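Local coordinates for ankyrin repeat family protein (Enterococcus faecalis, PDB 3HRA) that is of uncertain function but, as an ankyrin repeat protein, probably serves as a stacked helical scaffold for binding other proteins, at residues K19-K22 and E23-D27; T41-N44 and I45-N49; Y90-H94 and A95-L99. All blocks are in the same frame, centred on the assembly; numbering follows the deposited sequence.

Contact 1: K19-K22 and E23-D27; sequences KKVK and EILQD
K20 lays the end of its chain across the carboxylate of E23, one helical turn on, and the two side chains cross obliquely. A bend at chi2 (61°) swings the lysine along the helix toward its partner, and K20 NZ forms a salt bridge of 2.7 Å to E23 OE2, meeting it on the syn side and 20° out of the carboxylate plane. A water closes the other half of the grip: it accepts from K20 NZ at 2.8 Å and donates to E23 OE1 at 2.7 Å. E23 OE2 thus takes both K20 NZ and Y4 OH, while the water holds E23 OE1. Long, flexible side chains suit this exposed flank, where they can meet while their polar ends stay near solvent.

Main-chain bonds such as E23 N to K19 O (2.9 Å) run beneath this pair. On the buried side V21 and L25 run alongside each other in the same direction, with V21 CG1 3.8 Å from L25 CD1; branched apolar residues one turn apart put apolar surface on this side of the helix. V21 and I24 pack on helix 8-14, V21 and L25 on helix 52-60, and K22 reaches E53 of the latter in a salt bridge.

Contact 2: T41-N44 and I45-N49; sequences TPLN and IAVHN
H48 returns to N44, one turn earlier, with both its backbone and its ring, so that N44 O is gripped twice. Among these polar contacts, H48 N gives the nearly straight bond, 169° at the hydrogen, and H48 ND1 a shorter one of 2.7 Å to N44 O. The two donors come from opposite faces of the carbonyl plane, ND1 standing well above it rather than on a lone pair. The first torsion (chi1 -79°) sets CG beside the backbone N, which folds the ring back over the preceding turn. N44 OD1 sits in the ring plane at the edge, 3.1 Å from H48 CE1, with amide and ring planes 66° apart; N44 ND2 has its own partner in D73 O.

Capping is the second kind. T41 occupies the N-cap position, and its OG1 accepts from N44 N at 3.1 Å. P42 follows naturally, since the first turn of a helix needs no N-H there and the ring fixes phi. Threonine, proline and leucine here match the TPLH signature of ankyrin repeats, with N44 in the histidine's position.

Apolar packing is the third. L43 CD1 meets V47 CG2 at 4.1 Å, the two side chains crossing, while the small A46 lets its helix lie close to I54 of helix 52-60. L43 and V47 also face helix 75-81, and the ring of H48 stacks on Y78.

Donation by H48 ND1 means that this nitrogen carries a proton; it is a second donor to a carbonyl already bonded within the helix, and it ties the ring to its own helix. With the ring pinned by bond and stack together, its rotation is probably well fixed.

Contact 3: Y90-H94 and A95-L99; sequences YMLKH and ATPDL
A95 is tied to the helix by a single bond, its N donating to M91 O at 3.0 Å. The angle at the hydrogen, 131°, is bent, as expected where the chain is already turning away: A95 is the first residue to leave helical geometry, and its extended backbone sends what follows off along the loop. Its small side chain packs on I65. Just before this exit H94 turns its ring back, CG beside the backbone N at chi1 -66°, over Y90. H94 ND1 stands 3.3 Å above the plane of the tyrosine ring, over its centre, while Y90 CZ lies 3.4 Å from the plane of the histidine ring, toward the rim. H94 ND1 also makes a weak bond to Y90 O, and Y90 OH is held by D60 of helix 52-60.

Past A95 the chain enters the long loop that, in the ankyrin fold, separates one pair of antiparallel helices from the next. T96 carries its carbonyl to the side-chain amide of N66, and the same amide accepts from D98 N, so one asparagine clamps alternate residues of the loop.

P97 lies between them, pointing its ring back toward the helix: P97 CG rests 4.2 Å from L92 CD2, a loose apolar contact between the proline ring and one leucine branch. The proline has no N-H to leave wanting a partner, and Y76 packs on it from helix 75-81. D98 turns its carboxylate forward, D98 OD1 accepting from N100 N in an Asx turn. L99 follows, packing on R130 and E131.

Following the chain from the N terminus, contact 1 lies within helix 18-25, contact 2 within the next helix, 42-49, and contact 3 at the end of helix 85-94. All three are local, running in series along the chain; none closes a long loop, and none nests in or crosses another. Contacts 1 and 2 have centres 15 Å apart and do not touch directly, although helices 8-14 and 52-60 pack against both. Contact 2 meets contact 3 through V47 CG2 and M91 CE, 3.9 Å apart, beside helix 75-81. Together they proceed along the chain from the N-terminal end of the ankyrin stack toward its middle.

Contact 1: K19-K22 and E23-D27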
loop_
_atom_site.group_PDB
_atom_site.type_symbol
_atom_site.label_atom_id
_atom_site.label_comp_id
_atom_site.label_asym_id
_atom_site.label_seq_id
_atom_site.Cartn_x
_atom_site.Cartn_y
_atom_site.Cartn_z
ATOM N N LYS A 19 17.869 -0.579 -18.536
ATOM C CA LYS A 19 18.552 -1.463 -19.482
ATOM C C LYS A 19 19.522 -2.412 -18.778
ATOM O O LYS A 19 19.588 -3.597 -19.116
ATOM C CB LYS A 19 19.267 -0.654 -20.564
ATOM C CG LYS A 19 18.309 0.143 -21.436
ATOM C CD LYS A 19 19.062 0.925 -22.513
ATOM C CE LYS A 19 18.396 2.278 -22.754
ATOM N NZ LYS A 19 16.912 2.163 -22.760
ATOM N N LYS A 20 20.270 -1.902 -17.803
ATOM C CA LYS A 20 21.169 -2.757 -17.008
ATOM C C LYS A 20 20.403 -3.811 -16.204
ATOM O O LYS A 20 20.842 -4.955 -16.103
ATOM C CB LYS A 20 22.038 -1.906 -16.066
ATOM C CG LYS A 20 23.139 -2.685 -15.327
ATOM C CD LYS A 20 24.132 -3.309 -16.307
ATOM C CE LYS A 20 25.267 -4.004 -15.564
ATOM N NZ LYS A 20 26.370 -4.441 -16.463
ATOM N N VAL A 21 19.268 -3.429 -15.618
ATOM C CA VAL A 21 18.387 -4.385 -14.941
ATOM C C VAL A 21 17.980 -5.533 -15.856
ATOM O O VAL A 21 18.108 -6.698 -15.487
ATOM C CB VAL A 21 17.129 -3.713 -14.366
ATOM C CG1 VAL A 21 16.102 -4.785 -13.963
ATOM C CG2 VAL A 21 17.505 -2.872 -13.187
ATOM N N LYS A 22 17.529 -5.206 -17.064
ATOM C CA LYS A 22 17.072 -6.227 -17.999
ATOM C C LYS A 22 18.224 -7.105 -18.466
ATOM O O LYS A 22 18.037 -8.301 -18.656
ATOM C CB LYS A 22 16.336 -5.593 -19.177
ATOM C CG LYS A 22 15.007 -5.029 -18.771
ATOM C CD LYS A 22 14.300 -4.285 -19.901
ATOM C CE LYS A 22 12.837 -4.058 -19.557
ATOM N NZ LYS A 22 12.052 -3.542 -20.720
ATOM N N GLU A 23 19.400 -6.502 -18.646
ATOM C CA GLU A 23 20.614 -7.235 -18.976
ATOM C C GLU A 23 20.904 -8.297 -17.919
ATOM O O GLU A 23 21.160 -9.447 -18.246
ATOM C CB GLU A 23 21.819 -6.283 -19.109
ATOM C CG GLU A 23 23.169 -7.004 -19.194
ATOM C CD GLU A 23 24.344 -6.132 -18.740
ATOM O OE1 GLU A 23 24.638 -5.162 -19.454
ATOM O OE2 GLU A 23 24.978 -6.424 -17.680
ATOM N N ILE A 24 20.876 -7.902 -16.647
ATOM C CA ILE A 24 21.178 -8.844 -15.575
ATOM C C ILE A 24 20.129 -9.950 -15.486
ATOM O O ILE A 24 20.461 -11.112 -15.264
ATOM C CB ILE A 24 21.308 -8.128 -14.220
ATOM C CG1 ILE A 24 22.538 -7.203 -14.219
ATOM C CG2 ILE A 24 21.385 -9.151 -13.079
ATOM C CD1 ILE A 24 22.528 -6.189 -13.083
ATOM N N LEU A 25 18.865 -9.592 -15.677
ATOM C CA LEU A 25 17.772 -10.550 -15.518
ATOM C C LEU A 25 17.788 -11.624 -16.613
ATOM O O LEU A 25 17.143 -12.672 -16.483
ATOM C CB LEU A 25 16.423 -9.827 -15.505
ATOM C CG LEU A 25 16.146 -8.989 -14.260
ATOM C CD1 LEU A 25 14.799 -8.297 -14.347
ATOM C CD2 LEU A 25 16.236 -9.867 -12.995
ATOM N N GLN A 26 18.540 -11.375 -17.681
ATOM C CA GLN A 26 18.676 -12.363 -18.758
ATOM C C GLN A 26 19.465 -13.589 -18.265
ATOM O O GLN A 26 19.363 -14.675 -18.830
ATOM C CB GLN A 26 19.331 -11.728 -19.992
ATOM C CG GLN A 26 19.384 -12.619 -21.228
ATOM C CD GLN A 26 20.682 -13.432 -21.349
ATOM O OE1 GLN A 26 20.835 -14.232 -22.277
ATOM N NE2 GLN A 26 21.614 -13.227 -20.426
ATOM N N ASP A 27 20.236 -13.398 -17.198
ATOM C CA ASP A 27 20.952 -14.484 -16.526
ATOM C C ASP A 27 19.973 -15.289 -15.679
ATOM O O ASP A 27 19.502 -14.824 -14.631
ATOM C CB ASP A 27 22.080 -13.902 -15.664
ATOM C CG ASP A 27 22.710 -14.931 -14.720
ATOM O OD1 ASP A 27 22.507 -16.149 -14.913
ATOM O OD2 ASP A 27 23.408 -14.508 -13.773
HETATM O O HOH W 1 26.548 -3.296 -19.065
#

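Contact 2: T41-N44 and I45-N49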
loop_
_atom_site.group_PDB
_atom_site.type_symbol
_atom_site.label_atom_id
_atom_site.label_comp_id
_atom_site.label_asym_id
_atom_site.label_seq_id
_atom_site.Cartn_x
_atom_site.Cartn_y
_atom_site.Cartn_z
ATOM N N THR A 41 15.083 -5.314 -1.350
ATOM C CA THR A 41 15.419 -6.034 -2.583
ATOM C C THR A 41 15.446 -5.039 -3.738
ATOM O O THR A 41 15.016 -3.901 -3.575
ATOM C CB THR A 41 14.344 -7.077 -2.920
ATOM O OG1 THR A 41 13.069 -6.422 -2.998
ATOM C CG2 THR A 41 14.274 -8.113 -1.869
ATOM N N PRO A 42 15.943 -5.462 -4.919
ATOM C CA PRO A 42 15.860 -4.593 -6.091
ATOM C C PRO A 42 14.419 -4.167 -6.360
ATOM O O PRO A 42 14.190 -3.003 -6.722
ATOM C CB PRO A 42 16.426 -5.482 -7.203
ATOM C CG PRO A 42 17.457 -6.296 -6.492
ATOM C CD PRO A 42 16.803 -6.632 -5.173
ATOM N N LEU A 43 13.463 -5.072 -6.152
ATOM C CA LEU A 43 12.067 -4.728 -6.394
ATOM C C LEU A 43 11.619 -3.631 -5.436
ATOM O O LEU A 43 11.002 -2.664 -5.858
ATOM C CB LEU A 43 11.140 -5.948 -6.308
ATOM C CG LEU A 43 9.644 -5.624 -6.462
ATOM C CD1 LEU A 43 9.298 -4.900 -7.781
ATOM C CD2 LEU A 43 8.808 -6.902 -6.286
ATOM N N ASN A 44 11.948 -3.767 -4.155
ATOM C CA ASN A 44 11.577 -2.731 -3.208
ATOM C C ASN A 44 12.191 -1.371 -3.575
ATOM O O ASN A 44 11.529 -0.336 -3.435
ATOM C CB ASN A 44 11.889 -3.157 -1.765
ATOM C CG ASN A 44 10.773 -2.753 -0.777
ATOM O OD1 ASN A 44 9.929 -1.916 -1.082
ATOM N ND2 ASN A 44 10.780 -3.354 0.401
ATOM N N ILE A 45 13.426 -1.366 -4.074
ATOM C CA ILE A 45 14.072 -0.116 -4.482
ATOM C C ILE A 45 13.284 0.505 -5.635
ATOM O O ILE A 45 12.975 1.706 -5.633
ATOM C CB ILE A 45 15.550 -0.341 -4.890
ATOM C CG1 ILE A 45 16.382 -0.705 -3.656
ATOM C CG2 ILE A 45 16.133 0.906 -5.571
ATOM C CD1 ILE A 45 17.697 -1.321 -3.972
ATOM N N ALA A 46 12.941 -0.322 -6.616
ATOM C CA ALA A 46 12.151 0.146 -7.758
ATOM C C ALA A 46 10.800 0.720 -7.333
ATOM O O ALA A 46 10.340 1.709 -7.889
ATOM C CB ALA A 46 11.965 -0.974 -8.778
ATOM N N VAL A 47 10.150 0.097 -6.360
ATOM C CA VAL A 47 8.841 0.585 -5.917
ATOM C C VAL A 47 8.966 1.948 -5.230
ATOM O O VAL A 47 8.163 2.847 -5.473
ATOM C CB VAL A 47 8.115 -0.435 -5.005
ATOM C CG1 VAL A 47 6.849 0.168 -4.426
ATOM C CG2 VAL A 47 7.783 -1.686 -5.797
ATOM N N HIS A 48 9.984 2.088 -4.384
ATOM C CA HIS A 48 10.303 3.361 -3.740
ATOM C C HIS A 48 10.554 4.459 -4.779
ATOM O O HIS A 48 10.071 5.577 -4.633
ATOM C CB HIS A 48 11.525 3.207 -2.815
ATOM C CG HIS A 48 11.208 2.578 -1.487
ATOM N ND1 HIS A 48 10.836 1.254 -1.357
ATOM C CD2 HIS A 48 11.205 3.088 -0.232
ATOM C CE1 HIS A 48 10.621 0.978 -0.084
ATOM N NE2 HIS A 48 10.835 2.075 0.621
ATOM N N ASN A 49 11.283 4.120 -5.842
ATOM C CA ASN A 49 11.617 5.056 -6.916
ATOM C C ASN A 49 10.484 5.297 -7.929
ATOM O O ASN A 49 10.557 6.222 -8.754
ATOM C CB ASN A 49 12.835 4.551 -7.693
ATOM C CG ASN A 49 14.144 4.807 -6.973
ATOM O OD1 ASN A 49 14.299 5.806 -6.283
ATOM N ND2 ASN A 49 15.098 3.903 -7.146
#

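Contact 3: Y90-H94 and A95-L99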
loop_
_atom_site.group_PDB
_atom_site.type_symbol
_atom_site.label_atom_id
_atom_site.label_comp_id
_atom_site.label_asym_id
_atom_site.label_seq_id
_atom_site.Cartn_x
_atom_site.Cartn_y
_atom_site.Cartn_z
ATOM N N TYR A 90 -0.219 -3.931 -11.394
ATOM C CA TYR A 90 0.548 -5.040 -11.931
ATOM C C TYR A 90 0.684 -6.166 -10.903
ATOM O O TYR A 90 0.502 -7.349 -11.232
ATOM C CB TYR A 90 1.921 -4.571 -12.417
ATOM C CG TYR A 90 2.551 -5.499 -13.422
ATOM C CD1 TYR A 90 2.163 -5.470 -14.757
ATOM C CD2 TYR A 90 3.535 -6.412 -13.035
ATOM C CE1 TYR A 90 2.748 -6.315 -15.690
ATOM C CE2 TYR A 90 4.122 -7.258 -13.951
ATOM C CZ TYR A 90 3.723 -7.212 -15.274
ATOM O OH TYR A 90 4.310 -8.056 -16.188
ATOM N N MET A 91 1.000 -5.795 -9.666
ATOM C CA MET A 91 1.124 -6.777 -8.591
ATOM C C MET A 91 -0.167 -7.558 -8.395
ATOM O O MET A 91 -0.136 -8.767 -8.222
ATOM C CB MET A 91 1.508 -6.104 -7.287
ATOM C CG MET A 91 2.925 -5.558 -7.267
ATOM S SD MET A 91 3.206 -4.666 -5.729
ATOM C CE MET A 91 4.987 -4.436 -5.748
ATOM N N LEU A 92 -1.296 -6.860 -8.414
ATOM C CA LEU A 92 -2.603 -7.511 -8.226
ATOM C C LEU A 92 -2.952 -8.481 -9.367
ATOM O O LEU A 92 -3.783 -9.376 -9.196
ATOM C CB LEU A 92 -3.704 -6.461 -8.068
ATOM C CG LEU A 92 -3.610 -5.661 -6.763
ATOM C CD1 LEU A 92 -4.603 -4.496 -6.735
ATOM C CD2 LEU A 92 -3.816 -6.595 -5.577
ATOM N N LYS A 93 -2.318 -8.307 -10.527
ATOM C CA LYS A 93 -2.539 -9.209 -11.662
ATOM C C LYS A 93 -1.488 -10.311 -11.797
ATOM O O LYS A 93 -1.785 -11.390 -12.315
ATOM C CB LYS A 93 -2.554 -8.432 -12.983
ATOM C CG LYS A 93 -3.690 -7.436 -13.147
ATOM C CD LYS A 93 -3.523 -6.695 -14.486
ATOM C CE LYS A 93 -4.199 -5.325 -14.453
ATOM N NZ LYS A 93 -3.729 -4.425 -15.557
ATOM N N HIS A 94 -0.253 -10.033 -11.383
ATOM C CA HIS A 94 0.859 -10.940 -11.694
ATOM C C HIS A 94 1.594 -11.532 -10.499
ATOM O O HIS A 94 2.622 -12.193 -10.655
ATOM C CB HIS A 94 1.860 -10.255 -12.627
ATOM C CG HIS A 94 1.299 -9.954 -13.972
ATOM N ND1 HIS A 94 0.773 -8.723 -14.309
ATOM C CD2 HIS A 94 1.144 -10.736 -15.065
ATOM C CE1 HIS A 94 0.346 -8.754 -15.556
ATOM N NE2 HIS A 94 0.559 -9.969 -16.038
ATOM N N ALA A 95 1.070 -11.290 -9.308
ATOM C CA ALA A 95 1.683 -11.815 -8.098
ATOM C C ALA A 95 0.611 -12.081 -7.051
ATOM O O ALA A 95 -0.572 -11.795 -7.268
ATOM C CB ALA A 95 2.735 -10.840 -7.575
ATOM N N THR A 96 1.017 -12.632 -5.913
ATOM C CA THR A 96 0.060 -13.028 -4.881
ATOM C C THR A 96 0.436 -12.348 -3.571
ATOM O O THR A 96 1.401 -12.731 -2.920
ATOM C CB THR A 96 0.035 -14.572 -4.660
ATOM O OG1 THR A 96 -0.299 -15.241 -5.881
ATOM C CG2 THR A 96 -0.990 -14.952 -3.567
ATOM N N PRO A 97 -0.324 -11.323 -3.183
ATOM C CA PRO A 97 -0.024 -10.619 -1.925
ATOM C C PRO A 97 -0.223 -11.526 -0.725
ATOM O O PRO A 97 -1.138 -12.357 -0.715
ATOM C CB PRO A 97 -1.064 -9.493 -1.895
ATOM C CG PRO A 97 -1.477 -9.307 -3.345
ATOM C CD PRO A 97 -1.396 -10.676 -3.959
ATOM N N ASP A 98 0.648 -11.383 0.266
ATOM C CA ASP A 98 0.549 -12.139 1.520
ATOM C C ASP A 98 -0.138 -11.257 2.552
ATOM O O ASP A 98 0.476 -10.339 3.106
ATOM C CB ASP A 98 1.952 -12.544 2.020
ATOM C CG ASP A 98 1.915 -13.415 3.296
ATOM O OD1 ASP A 98 0.862 -13.493 3.962
ATOM O OD2 ASP A 98 2.966 -14.009 3.639
ATOM N N LEU A 99 -1.400 -11.536 2.846
ATOM C CA LEU A 99 -2.135 -10.660 3.747
ATOM C C LEU A 99 -1.871 -10.914 5.242
ATOM O O LEU A 99 -2.487 -10.271 6.106
ATOM C CB LEU A 99 -3.635 -10.687 3.430
ATOM C CG LEU A 99 -4.052 -10.380 1.988
ATOM C CD1 LEU A 99 -5.547 -10.146 1.939
ATOM C CD2 LEU A 99 -3.311 -9.185 1.437
#